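Local coordinates for protein CdiI toxin (Salmonella enterica subsp. enterica serovar Rubislaw str. ATCC 10717, PDB 4ZQU) that neutralises its cognate CdiA toxin as the immunity protein of a contact-dependent growth inhibition system, at residues Pro43-Lys55 with Ser159-Ala171. Residues are numbered along the deposited sequence; the frame is centred on the assembly and turned at random.
Sequences PDVSDLDLGEMVK and SSPTEIGAGLRLA
The carbonyl oxygen of Pro43 is gripped by both terminal nitrogens of Arg169. Arg169 NH1 and NH2 each lie 2.9 Å from Pro43 O, and both bonds are weak and strongly bent. The oxygen sits at the guanidinium edge, near its plane. Val45 CG1 lies in plane too, off the NH2 end. The arginine chain bends at chi2 (-127°), and its guanidinium reaches the loop ahead of helix 47-55. Asp47 OD1 lies 4.0 Å from Arg169 NE, well out of the guanidinium plane. This long salt bridge is an attraction of charges, with no N-H aimed at the oxygen. The Asp47 side chain is a knob among Thr162, Gly165, Ala166 and Arg169, and its OD2 comes 3.3 Å from Ala166 CB.

Helices 47-55 and 161-171 cross almost perpendicularly, at 91°, with axes only 6.6 Å apart. Gly51 and Gly165 meet at the crossing. With no side chain on either, the two backbones come into direct contact, the CA atoms of Gly51 and Gly165 3.8 Å apart. The backbones touch through CA-H...O contacts. The CA-H of Gly51 points almost straight at Pro161 O, while Asp47 O receives the CA-H groups of both Thr162 and Gly165. A capping box of Ser160 and Glu163 closes the start of helix 161-171.

On the buried side, Val54 CG2 packs 3.7 Å from Leu168 CD2. Leu50 crosses Leu168 at about a right angle, meeting the same CD2 through CD1. Ile164 CG2 lies against Val54 CG1. Beneath them, Leu168 rests on Cys120, Ile122 and Ile131 of the antiparallel sheet, and Ile164 on Ile129.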
# COMPACT_ATOMS: atom_id res chain seq x y z
N PRO B 43 2.20 21.12 15.60
CA PRO B 43 2.51 21.49 14.21
C PRO B 43 3.54 22.61 14.05
O PRO B 43 3.82 22.99 12.91
CB PRO B 43 1.15 21.93 13.67
CG PRO B 43 0.16 21.18 14.49
CD PRO B 43 0.75 21.13 15.86
N ASP B 44 4.10 23.12 15.14
CA ASP B 44 5.10 24.18 15.06
C ASP B 44 6.46 23.74 15.59
O ASP B 44 7.26 24.56 16.03
CB ASP B 44 4.62 25.43 15.81
CG ASP B 44 4.43 25.18 17.29
OD1 ASP B 44 3.78 24.17 17.65
OD2 ASP B 44 4.90 26.00 18.10
N VAL B 45 6.72 22.43 15.55
CA VAL B 45 8.00 21.87 15.97
C VAL B 45 9.13 22.39 15.07
O VAL B 45 8.93 22.55 13.87
CB VAL B 45 7.97 20.32 15.94
CG1 VAL B 45 7.34 19.83 14.64
CG2 VAL B 45 9.36 19.72 16.15
N SER B 46 10.29 22.67 15.65
CA SER B 46 11.45 23.13 14.88
C SER B 46 11.90 22.07 13.88
O SER B 46 11.72 20.87 14.11
CB SER B 46 12.61 23.49 15.81
OG SER B 46 13.20 22.33 16.38
N ASP B 47 12.50 22.51 12.78
CA ASP B 47 12.98 21.59 11.74
C ASP B 47 14.09 20.69 12.27
O ASP B 47 14.31 19.60 11.74
CB ASP B 47 13.48 22.37 10.52
CG ASP B 47 12.35 22.99 9.72
OD1 ASP B 47 11.17 22.68 10.01
OD2 ASP B 47 12.63 23.78 8.79
N LEU B 48 14.78 21.14 13.31
CA LEU B 48 15.82 20.34 13.94
C LEU B 48 15.19 19.16 14.67
O LEU B 48 15.55 18.01 14.41
CB LEU B 48 16.65 21.19 14.91
CG LEU B 48 17.99 20.65 15.43
CD1 LEU B 48 18.85 21.80 15.92
CD2 LEU B 48 17.81 19.63 16.54
N ASP B 49 14.27 19.46 15.58
CA ASP B 49 13.61 18.43 16.38
C ASP B 49 12.78 17.50 15.51
O ASP B 49 12.87 16.28 15.63
CB ASP B 49 12.72 19.07 17.44
CG ASP B 49 13.51 19.79 18.51
OD1 ASP B 49 14.70 19.46 18.69
OD2 ASP B 49 12.95 20.69 19.17
N LEU B 50 11.97 18.09 14.64
CA LEU B 50 11.16 17.32 13.70
C LEU B 50 12.02 16.39 12.86
O LEU B 50 11.63 15.27 12.55
CB LEU B 50 10.37 18.27 12.79
CG LEU B 50 9.60 17.61 11.65
CD1 LEU B 50 8.53 16.68 12.20
CD2 LEU B 50 9.00 18.65 10.72
N GLY B 51 13.21 16.86 12.50
CA GLY B 51 14.13 16.08 11.70
C GLY B 51 14.80 14.97 12.49
O GLY B 51 15.11 13.91 11.95
N GLU B 52 15.03 15.22 13.77
CA GLU B 52 15.59 14.20 14.64
C GLU B 52 14.51 13.18 14.99
O GLU B 52 14.81 12.02 15.27
CB GLU B 52 16.18 14.82 15.91
CG GLU B 52 17.46 15.59 15.67
CD GLU B 52 18.13 16.03 16.96
OE1 GLU B 52 17.51 15.87 18.04
OE2 GLU B 52 19.27 16.53 16.90
N MET B 53 13.26 13.62 14.96
CA MET B 53 12.11 12.73 15.12
C MET B 53 12.04 11.76 13.96
O MET B 53 11.78 10.57 14.14
CB MET B 53 10.81 13.52 15.22
CG MET B 53 10.56 14.19 16.56
SD MET B 53 9.25 15.43 16.49
CE MET B 53 7.96 14.55 15.61
N VAL B 54 12.27 12.27 12.76
CA VAL B 54 12.26 11.44 11.57
C VAL B 54 13.44 10.47 11.57
O VAL B 54 13.28 9.30 11.24
CB VAL B 54 12.28 12.30 10.28
CG1 VAL B 54 12.39 11.42 9.05
CG2 VAL B 54 11.04 13.17 10.21
N LYS B 55 14.61 10.96 11.96
CA LYS B 55 15.81 10.12 11.94
C LYS B 55 15.76 9.02 13.00
O LYS B 55 16.17 7.89 12.75
CB LYS B 55 17.06 10.98 12.13
CG LYS B 55 18.11 10.73 11.05
CD LYS B 55 19.39 11.50 11.30
CE LYS B 55 20.52 10.98 10.40
NZ LYS B 55 20.02 10.09 9.31
N SER B 159 22.26 14.68 4.77
CA SER B 159 21.44 15.82 5.18
C SER B 159 21.42 15.95 6.70
O SER B 159 21.29 14.95 7.41
CB SER B 159 20.01 15.68 4.65
OG SER B 159 19.99 15.64 3.24
N SER B 160 21.54 17.17 7.19
CA SER B 160 21.42 17.43 8.62
C SER B 160 19.97 17.23 9.06
O SER B 160 19.06 17.28 8.23
CB SER B 160 21.88 18.85 8.95
OG SER B 160 20.93 19.81 8.52
N PRO B 161 19.75 16.97 10.36
CA PRO B 161 18.39 16.87 10.91
C PRO B 161 17.51 18.07 10.58
O PRO B 161 16.32 17.90 10.33
CB PRO B 161 18.65 16.78 12.42
CG PRO B 161 19.97 16.11 12.52
CD PRO B 161 20.77 16.62 11.35
N THR B 162 18.09 19.26 10.59
CA THR B 162 17.36 20.48 10.26
C THR B 162 16.94 20.46 8.79
O THR B 162 15.82 20.84 8.46
CB THR B 162 18.20 21.74 10.54
OG1 THR B 162 18.63 21.73 11.91
CG2 THR B 162 17.39 23.00 10.28
N GLU B 163 17.85 20.02 7.93
CA GLU B 163 17.56 19.90 6.50
C GLU B 163 16.47 18.86 6.24
O GLU B 163 15.66 19.00 5.33
CB GLU B 163 18.83 19.53 5.73
CG GLU B 163 19.86 20.64 5.68
CD GLU B 163 21.19 20.20 5.09
OE1 GLU B 163 21.34 19.00 4.80
OE2 GLU B 163 22.08 21.06 4.91
N ILE B 164 16.46 17.81 7.06
CA ILE B 164 15.47 16.75 6.93
C ILE B 164 14.08 17.21 7.37
O ILE B 164 13.09 17.00 6.67
CB ILE B 164 15.89 15.50 7.73
CG1 ILE B 164 17.14 14.87 7.10
CG2 ILE B 164 14.76 14.49 7.77
CD1 ILE B 164 17.65 13.65 7.83
N GLY B 165 14.02 17.86 8.53
CA GLY B 165 12.77 18.42 9.02
C GLY B 165 12.22 19.46 8.06
O GLY B 165 11.01 19.54 7.85
N ALA B 166 13.12 20.25 7.48
CA ALA B 166 12.74 21.28 6.52
C ALA B 166 12.19 20.66 5.23
O ALA B 166 11.21 21.16 4.67
CB ALA B 166 13.93 22.17 6.20
N GLY B 167 12.82 19.59 4.78
CA GLY B 167 12.36 18.89 3.59
C GLY B 167 11.00 18.26 3.79
O GLY B 167 10.19 18.19 2.86
N LEU B 168 10.74 17.82 5.01
CA LEU B 168 9.46 17.20 5.35
C LEU B 168 8.32 18.21 5.22
O LEU B 168 7.26 17.89 4.70
CB LEU B 168 9.50 16.62 6.76
CG LEU B 168 8.23 15.92 7.26
CD1 LEU B 168 7.74 14.90 6.25
CD2 LEU B 168 8.49 15.26 8.60
N ARG B 169 8.56 19.43 5.70
CA ARG B 169 7.55 20.48 5.61
C ARG B 169 7.30 20.89 4.17
O ARG B 169 6.19 21.26 3.80
CB ARG B 169 7.96 21.68 6.45
CG ARG B 169 8.09 21.36 7.93
CD ARG B 169 7.27 22.31 8.76
NE ARG B 169 7.28 21.95 10.18
CZ ARG B 169 6.51 22.52 11.10
NH1 ARG B 169 5.66 23.48 10.75
NH2 ARG B 169 6.59 22.14 12.36
N LEU B 170 8.35 20.80 3.35
CA LEU B 170 8.23 21.08 1.93
C LEU B 170 7.32 20.05 1.27
O LEU B 170 6.55 20.37 0.37
CB LEU B 170 9.61 21.08 1.26
CG LEU B 170 9.62 21.23 -0.26
CD1 LEU B 170 8.91 22.50 -0.69
CD2 LEU B 170 11.04 21.20 -0.79
N ALA B 171 7.42 18.81 1.73
CA ALA B 171 6.59 17.74 1.18
C ALA B 171 5.15 17.86 1.70
O ALA B 171 4.21 17.53 0.99
CB ALA B 171 7.17 16.39 1.53